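Polycomb protein Pcl (Drosophila melanogaster, PDB 5OQD) helps establish the repressed state of homeotic genes in the early fly embryo, as a component of the Esc/E(z) complex that methylates histone H3. Local coordinates at residues 88-91 with 92-96; 113-116 with 117-121; 147-150 with 151-154. All coordinates share one frame; numbering follows the deposited sequence.

Contact 1 (88-91 with 92-96)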
loop_
_atom_site.group_PDB
_atom_site.type_symbol
_atom_site.label_atom_id
_atom_site.label_comp_id
_atom_site.label_asym_id
_atom_site.label_seq_id
_atom_site.Cartn_x
_atom_site.Cartn_y
_atom_site.Cartn_z
ATOM N N MET B 88 -4.380 1.565 -7.685
ATOM C CA MET B 88 -3.066 1.961 -8.183
ATOM C C MET B 88 -2.249 0.745 -8.605
ATOM O O MET B 88 -2.450 -0.359 -8.095
ATOM C CB MET B 88 -2.295 2.747 -7.121
ATOM C CG MET B 88 -2.904 4.080 -6.728
ATOM S SD MET B 88 -1.944 4.861 -5.414
ATOM C CE MET B 88 -2.818 6.408 -5.214
ATOM N N GLN B 89 -1.329 0.951 -9.542
ATOM C CA GLN B 89 -0.355 -0.076 -9.886
ATOM C C GLN B 89 0.893 0.144 -9.043
ATOM O O GLN B 89 1.509 1.209 -9.100
ATOM C CB GLN B 89 -0.022 -0.044 -11.379
ATOM C CG GLN B 89 0.872 -1.183 -11.840
ATOM C CD GLN B 89 0.949 -1.287 -13.352
ATOM O OE1 GLN B 89 1.640 -0.506 -14.007
ATOM N NE2 GLN B 89 0.234 -2.254 -13.915
ATOM N N ILE B 90 1.270 -0.867 -8.274
ATOM C CA ILE B 90 2.327 -0.730 -7.289
ATOM C C ILE B 90 3.593 -1.484 -7.652
ATOM O O ILE B 90 3.553 -2.502 -8.317
ATOM C CB ILE B 90 1.862 -1.189 -5.900
ATOM C CG1 ILE B 90 1.736 -2.704 -5.858
ATOM C CG2 ILE B 90 0.541 -0.545 -5.546
ATOM C CD1 ILE B 90 1.826 -3.265 -4.465
ATOM N N GLU B 91 4.719 -0.931 -7.234
ATOM C CA GLU B 91 6.027 -1.534 -7.421
ATOM C C GLU B 91 6.411 -2.558 -6.355
ATOM O O GLU B 91 5.696 -2.761 -5.383
ATOM C CB GLU B 91 7.099 -0.459 -7.549
ATOM C CG GLU B 91 7.489 -0.176 -8.988
ATOM C CD GLU B 91 8.602 -1.081 -9.485
ATOM O OE1 GLU B 91 8.637 -2.262 -9.088
ATOM O OE2 GLU B 91 9.448 -0.610 -10.270
ATOM N N TRP B 92 7.553 -3.202 -6.564
ATOM C CA TRP B 92 8.071 -4.221 -5.659
ATOM C C TRP B 92 8.338 -3.685 -4.263
ATOM O O TRP B 92 8.146 -4.384 -3.289
ATOM C CB TRP B 92 9.331 -4.867 -6.235
ATOM C CG TRP B 92 9.023 -5.847 -7.298
ATOM C CD1 TRP B 92 9.457 -5.824 -8.581
ATOM C CD2 TRP B 92 8.184 -6.995 -7.178
ATOM N NE1 TRP B 92 8.946 -6.886 -9.271
ATOM C CE2 TRP B 92 8.161 -7.623 -8.428
ATOM C CE3 TRP B 92 7.450 -7.553 -6.135
ATOM C CZ2 TRP B 92 7.434 -8.775 -8.663
ATOM C CZ3 TRP B 92 6.735 -8.695 -6.370
ATOM C CH2 TRP B 92 6.730 -9.296 -7.620
ATOM N N VAL B 93 8.800 -2.451 -4.162
ATOM C CA VAL B 93 9.059 -1.869 -2.861
ATOM C C VAL B 93 7.769 -1.809 -2.058
ATOM O O VAL B 93 7.770 -2.036 -0.860
ATOM C CB VAL B 93 9.657 -0.458 -2.976
ATOM C CG1 VAL B 93 8.812 0.406 -3.889
ATOM C CG2 VAL B 93 9.777 0.181 -1.608
ATOM N N ASP B 94 6.672 -1.482 -2.726
ATOM C CA ASP B 94 5.361 -1.459 -2.095
ATOM C C ASP B 94 4.919 -2.839 -1.612
ATOM O O ASP B 94 4.359 -2.978 -0.537
ATOM C CB ASP B 94 4.329 -0.855 -3.045
ATOM C CG ASP B 94 4.764 0.485 -3.596
ATOM O OD1 ASP B 94 5.338 1.279 -2.839
ATOM O OD2 ASP B 94 4.531 0.747 -4.785
ATOM N N VAL B 95 5.185 -3.857 -2.415
ATOM C CA VAL B 95 4.900 -5.240 -2.052
ATOM C C VAL B 95 5.722 -5.667 -0.837
ATOM O O VAL B 95 5.204 -6.299 0.086
ATOM C CB VAL B 95 5.190 -6.193 -3.226
ATOM C CG1 VAL B 95 5.076 -7.643 -2.780
ATOM C CG2 VAL B 95 4.253 -5.904 -4.384
ATOM N N LEU B 96 7.001 -5.306 -0.844
ATOM C CA LEU B 96 7.906 -5.653 0.246
ATOM C C LEU B 96 7.526 -4.951 1.545
ATOM O O LEU B 96 7.570 -5.554 2.617
ATOM C CB LEU B 96 9.348 -5.309 -0.131
ATOM C CG LEU B 96 10.004 -6.209 -1.179
ATOM C CD1 LEU B 96 11.332 -5.628 -1.638
ATOM C CD2 LEU B 96 10.191 -7.613 -0.628
HETATM O O HOH W 1 10.280 -1.373 -6.416
#

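Contact 2 (113-116 with 117-121)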
loop_
_atom_site.group_PDB
_atom_site.type_symbol
_atom_site.label_atom_id
_atom_site.label_comp_id
_atom_site.label_asym_id
_atom_site.label_seq_id
_atom_site.Cartn_x
_atom_site.Cartn_y
_atom_site.Cartn_z
ATOM N N HIS B 113 13.318 -13.568 7.818
ATOM C CA HIS B 113 14.156 -14.233 6.828
ATOM C C HIS B 113 13.542 -14.078 5.443
ATOM O O HIS B 113 12.352 -14.335 5.255
ATOM C CB HIS B 113 14.332 -15.713 7.173
ATOM C CG HIS B 113 15.431 -16.387 6.411
ATOM N ND1 HIS B 113 15.221 -17.021 5.204
ATOM C CD2 HIS B 113 16.749 -16.526 6.685
ATOM C CE1 HIS B 113 16.365 -17.521 4.768
ATOM N NE2 HIS B 113 17.307 -17.234 5.647
ATOM N N LEU B 114 14.356 -13.649 4.483
ATOM C CA LEU B 114 13.877 -13.390 3.129
ATOM C C LEU B 114 13.254 -14.632 2.501
ATOM O O LEU B 114 12.124 -14.585 2.023
ATOM C CB LEU B 114 15.013 -12.874 2.246
ATOM C CG LEU B 114 14.658 -12.622 0.779
ATOM C CD1 LEU B 114 13.498 -11.645 0.664
ATOM C CD2 LEU B 114 15.867 -12.115 0.008
ATOM N N LEU B 115 13.990 -15.740 2.517
ATOM C CA LEU B 115 13.523 -16.985 1.915
ATOM C C LEU B 115 12.386 -17.633 2.699
ATOM O O LEU B 115 11.441 -18.159 2.113
ATOM C CB LEU B 115 14.680 -17.981 1.784
ATOM C CG LEU B 115 14.354 -19.371 1.234
ATOM C CD1 LEU B 115 13.841 -19.279 -0.196
ATOM C CD2 LEU B 115 15.563 -20.292 1.324
ATOM N N ASN B 116 12.480 -17.589 4.024
ATOM C CA ASN B 116 11.543 -18.310 4.881
ATOM C C ASN B 116 10.238 -17.570 5.160
ATOM O O ASN B 116 9.177 -18.187 5.249
ATOM C CB ASN B 116 12.216 -18.655 6.212
ATOM C CG ASN B 116 13.415 -19.567 6.039
ATOM O OD1 ASN B 116 13.526 -20.284 5.045
ATOM N ND2 ASN B 116 14.319 -19.546 7.012
ATOM N N ASP B 117 10.313 -16.251 5.301
ATOM C CA ASP B 117 9.149 -15.476 5.716
ATOM C C ASP B 117 8.604 -14.429 4.747
ATOM O O ASP B 117 7.407 -14.146 4.737
ATOM C CB ASP B 117 9.491 -14.648 6.957
ATOM C CG ASP B 117 10.104 -15.485 8.063
ATOM O OD1 ASP B 117 9.802 -16.696 8.130
ATOM O OD2 ASP B 117 10.887 -14.934 8.865
ATOM N N ILE B 118 9.488 -13.856 3.936
ATOM C CA ILE B 118 9.106 -12.783 3.025
ATOM C C ILE B 118 8.768 -13.440 1.690
ATOM O O ILE B 118 7.740 -13.137 1.084
ATOM C CB ILE B 118 10.212 -11.738 2.796
ATOM C CG1 ILE B 118 10.693 -11.171 4.132
ATOM C CG2 ILE B 118 9.719 -10.626 1.879
ATOM C CD1 ILE B 118 11.846 -10.201 4.003
ATOM N N TRP B 119 9.643 -14.335 1.241
ATOM C CA TRP B 119 9.480 -15.028 -0.036
ATOM C C TRP B 119 8.144 -15.775 -0.184
ATOM O O TRP B 119 7.485 -15.634 -1.214
ATOM C CB TRP B 119 10.651 -15.996 -0.248
ATOM C CG TRP B 119 10.618 -16.764 -1.530
ATOM C CD1 TRP B 119 10.461 -18.112 -1.673
ATOM C CD2 TRP B 119 10.761 -16.233 -2.852
ATOM N NE1 TRP B 119 10.495 -18.454 -3.002
ATOM C CE2 TRP B 119 10.677 -17.319 -3.748
ATOM C CE3 TRP B 119 10.949 -14.947 -3.367
ATOM C CZ2 TRP B 119 10.772 -17.157 -5.128
ATOM C CZ3 TRP B 119 11.044 -14.789 -4.737
ATOM C CH2 TRP B 119 10.956 -15.887 -5.601
ATOM N N PRO B 120 7.760 -16.560 0.807
ATOM C CA PRO B 120 6.507 -17.305 0.702
ATOM C C PRO B 120 5.316 -16.375 0.619
ATOM O O PRO B 120 4.425 -16.581 -0.199
ATOM C CB PRO B 120 6.462 -18.085 2.011
ATOM C CG PRO B 120 7.887 -18.235 2.406
ATOM C CD PRO B 120 8.553 -16.969 1.975
ATOM N N PHE B 121 5.321 -15.341 1.447
ATOM C CA PHE B 121 4.178 -14.457 1.574
ATOM C C PHE B 121 3.865 -13.719 0.284
ATOM O O PHE B 121 2.717 -13.626 -0.121
ATOM C CB PHE B 121 4.432 -13.468 2.704
ATOM C CG PHE B 121 3.417 -12.373 2.792
ATOM C CD1 PHE B 121 2.518 -12.331 3.837
ATOM C CD2 PHE B 121 3.373 -11.377 1.842
ATOM C CE1 PHE B 121 1.588 -11.323 3.927
ATOM C CE2 PHE B 121 2.444 -10.366 1.922
ATOM C CZ PHE B 121 1.550 -10.338 2.968
#

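Contact 3 (147-150 with 151-154)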
loop_
_atom_site.group_PDB
_atom_site.type_symbol
_atom_site.label_atom_id
_atom_site.label_comp_id
_atom_site.label_asym_id
_atom_site.label_seq_id
_atom_site.Cartn_x
_atom_site.Cartn_y
_atom_site.Cartn_z
ATOM N N LEU B 147 14.118 -8.707 -5.948
ATOM C CA LEU B 147 13.717 -8.367 -4.586
ATOM C C LEU B 147 14.922 -8.017 -3.719
ATOM O O LEU B 147 14.853 -7.117 -2.882
ATOM C CB LEU B 147 12.936 -9.517 -3.949
ATOM C CG LEU B 147 11.521 -9.757 -4.476
ATOM C CD1 LEU B 147 10.843 -10.883 -3.708
ATOM C CD2 LEU B 147 10.697 -8.481 -4.406
ATOM N N LYS B 148 16.021 -8.741 -3.917
ATOM C CA LYS B 148 17.260 -8.471 -3.193
ATOM C C LYS B 148 17.765 -7.064 -3.482
ATOM O O LYS B 148 18.174 -6.340 -2.575
ATOM C CB LYS B 148 18.341 -9.493 -3.556
ATOM C CG LYS B 148 18.219 -10.830 -2.842
ATOM C CD LYS B 148 19.351 -11.759 -3.249
ATOM C CE LYS B 148 19.342 -13.042 -2.435
ATOM N NZ LYS B 148 20.370 -14.008 -2.918
ATOM N N GLN B 149 17.730 -6.684 -4.755
ATOM C CA GLN B 149 18.226 -5.381 -5.178
ATOM C C GLN B 149 17.320 -4.251 -4.702
ATOM O O GLN B 149 17.802 -3.188 -4.305
ATOM C CB GLN B 149 18.368 -5.332 -6.698
ATOM C CG GLN B 149 19.031 -4.068 -7.208
ATOM C CD GLN B 149 20.372 -3.816 -6.547
ATOM O OE1 GLN B 149 21.144 -4.743 -6.305
ATOM N NE2 GLN B 149 20.652 -2.555 -6.242
ATOM N N THR B 150 16.012 -4.486 -4.742
ATOM C CA THR B 150 15.033 -3.498 -4.294
ATOM C C THR B 150 15.253 -3.138 -2.828
ATOM O O THR B 150 15.215 -1.966 -2.451
ATOM C CB THR B 150 13.586 -4.008 -4.481
ATOM O OG1 THR B 150 13.382 -4.369 -5.853
ATOM C CG2 THR B 150 12.584 -2.940 -4.086
ATOM N N LEU B 151 15.489 -4.159 -2.011
ATOM C CA LEU B 151 15.751 -3.970 -0.589
ATOM C C LEU B 151 17.041 -3.185 -0.364
ATOM O O LEU B 151 17.182 -2.484 0.637
ATOM C CB LEU B 151 15.822 -5.322 0.125
ATOM C CG LEU B 151 14.496 -6.078 0.244
ATOM C CD1 LEU B 151 14.726 -7.556 0.503
ATOM C CD2 LEU B 151 13.637 -5.474 1.343
ATOM N N LYS B 152 17.979 -3.305 -1.300
ATOM C CA LYS B 152 19.218 -2.537 -1.245
ATOM C C LYS B 152 18.984 -1.083 -1.640
ATOM O O LYS B 152 19.422 -0.166 -0.948
ATOM C CB LYS B 152 20.281 -3.152 -2.154
ATOM C CG LYS B 152 21.359 -3.924 -1.419
ATOM C CD LYS B 152 22.585 -4.107 -2.299
ATOM C CE LYS B 152 23.630 -4.979 -1.620
ATOM N NZ LYS B 152 23.126 -6.361 -1.384
ATOM N N ASP B 153 18.295 -0.884 -2.760
ATOM C CA ASP B 153 17.995 0.457 -3.256
ATOM C C ASP B 153 17.167 1.247 -2.249
ATOM O O ASP B 153 17.271 2.471 -2.167
ATOM C CB ASP B 153 17.257 0.383 -4.594
ATOM C CG ASP B 153 18.068 -0.308 -5.672
ATOM O OD1 ASP B 153 19.309 -0.378 -5.537
ATOM O OD2 ASP B 153 17.466 -0.774 -6.661
ATOM N N TYR B 154 16.340 0.535 -1.491
ATOM C CA TYR B 154 15.519 1.151 -0.457
ATOM C C TYR B 154 16.041 0.924 0.957
ATOM O O TYR B 154 15.262 0.762 1.894
ATOM C CB TYR B 154 14.066 0.693 -0.588
ATOM C CG TYR B 154 13.332 1.329 -1.741
ATOM C CD1 TYR B 154 13.463 0.834 -3.034
ATOM C CD2 TYR B 154 12.513 2.434 -1.539
ATOM C CE1 TYR B 154 12.793 1.417 -4.094
ATOM C CE2 TYR B 154 11.833 3.020 -2.591
ATOM C CZ TYR B 154 11.981 2.511 -3.868
ATOM O OH TYR B 154 11.311 3.094 -4.921
#

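Contact 1 (88-91 with 92-96)
Glu91 folds its carboxylate back onto the peptide that follows, and OE1 takes the N-H of Trp92 at 2.9 Å in a fairly straight bond (163°). The acceptor is met on its anti side, 22° out of the carboxylate plane. This geometry depends on a bend in the glutamate chain at chi2 (-88°), which swings the acid over the opening turn of helix 92-104. A water serves the next amide: it accepts from Val93 N at 2.9 Å and gives a weak bond to the same OE1, which also receives a weak bond from Trp135 NE1. Glu91, the N-cap residue, therefore uses one oxygen for one firm donor and two weak ones. Asp94 OD2 accepts Glu91 N at 3.0 Å, likewise on the anti side but more bent; this is the half of a capping box made by the third helical residue, and the glutamate side chain does not complete it but takes Trp92 N. The first full helical turn closes with Val95 N to Glu91 O at 3.2 Å. Beneath these bonds Ile90 CD1 rests on Val95 CG2 at 3.6 Å, an apolar contact in which the two side chains cross at about a right angle. The acid oxygen OD2 of Asp94 lies against Ile90 CB at 3.5 Å. The Trp92 ring meets Trp135 and helix 140-153. Early amides of the helix are thus met by an acid and a water, and two carboxylates at a helix N terminus are likely to be stabilised in their charged form by the helix dipole.

Contact 2 (113-116 with 117-121)
Leu114 and Ile118 form the tight side of this first turn: Leu114 CD1 packs against Ile118 CB at 3.9 Å, both residues being buried. The backbone here is wider than in a regular alpha helix. His113 O accepts from both Asp117 N (2.8 Å) and Ile118 N (3.2 Å), while Trp119 N runs to Leu114 O at 2.6 Å in a pi-type turn, nearly straight onto the carbonyl. Pro120 has no N-H to offer and kinks the helix, its CD lying 3.1 Å from Leu115 O. At the N-cap, His113 ND1 accepts Asn116 N at 3.0 Å close to the ring plane, and Asn116 ND2 lies over one face of that imidazole. Asp117 answers by taking His113 N on OD2 (3.0 Å), approached from 47° above the carboxylate plane. Exchanging this aspartate for an alanine would probably leave His113 N without its carboxylate mate. The solvent side is looser: exposed Leu115, with CG anti to its amide nitrogen (chi1 177°), brings only CD1 to the indole, 3.9 Å from Trp119 CD1. Outside the turn, Leu114 and Trp119 reach helix 140-153, Ile118 faces helix 92-104 and Tyr171 of strand 170-173, and the His113 ring meets Phe170 edge-to-face, so the start of helix 114-125 is held between two helices and the sheet.

Contact 3 (147-150 with 151-154)
Gln149 reaches along the helix surface to Asp153, one turn later, and its NE2 gives OD1 a bond of 2.7 Å. The carboxylate is met on its syn side, 33° out of plane, with the amide and carboxylate planes 55° apart and the bond distinctly bent (135°). The glutamine chain bends at chi2, which brings the amide back to Asp153. The backbone draws the two residues together as well, Asp153 N donating to Gln149 O at 2.8 Å nearly in line with the carbonyl. Beside this pair, the side chains of Thr150 and Tyr154 run alongside each other. Tyr154 N donates to Thr150 O at 2.9 Å, and that carbonyl oxygen also meets the ring edge at Tyr154 CD1 (3.4 Å); Thr150 CG2 stands 4.0 Å from the same CD1. On the buried side, Leu151 N bonds to Leu147 O at 3.1 Å, and Leu151 CG lies against that oxygen. In the next shell, Thr150 OG1 bonds to Arg146 O, which fixes its rotation and leaves the methyl group toward Tyr154, while Lys152 O receives Ser155 OG. Leu147 and Leu151 face helix 92-104. Tyr154 is the first residue to leave helical geometry, making this the C-terminal end of helix 140-153, one of the helices of the winged-helix part of the chain, from which the backbone passes to strand 158-161.

After the PHD finger and strand 84-87, contact 1 turns the chain from a loop into helix 92-104. Contact 2 follows, where strand 112-113 gives way to helix 114-125, and contact 3 lies at the end of helix 140-153, just before strand 158-161. Each is a local turn, so none nests in or crosses another; they close in series. In space they converge, with centres 12 to 17 Å apart. Leu96 meets both Ile118 and Leu151, Trp92 packs on Leu147, and Trp119 reaches Leu147 from contact 2. Helices 92-104, 114-125 and 140-153 of the winged-helix domain are thereby packed together, a short way after the finger.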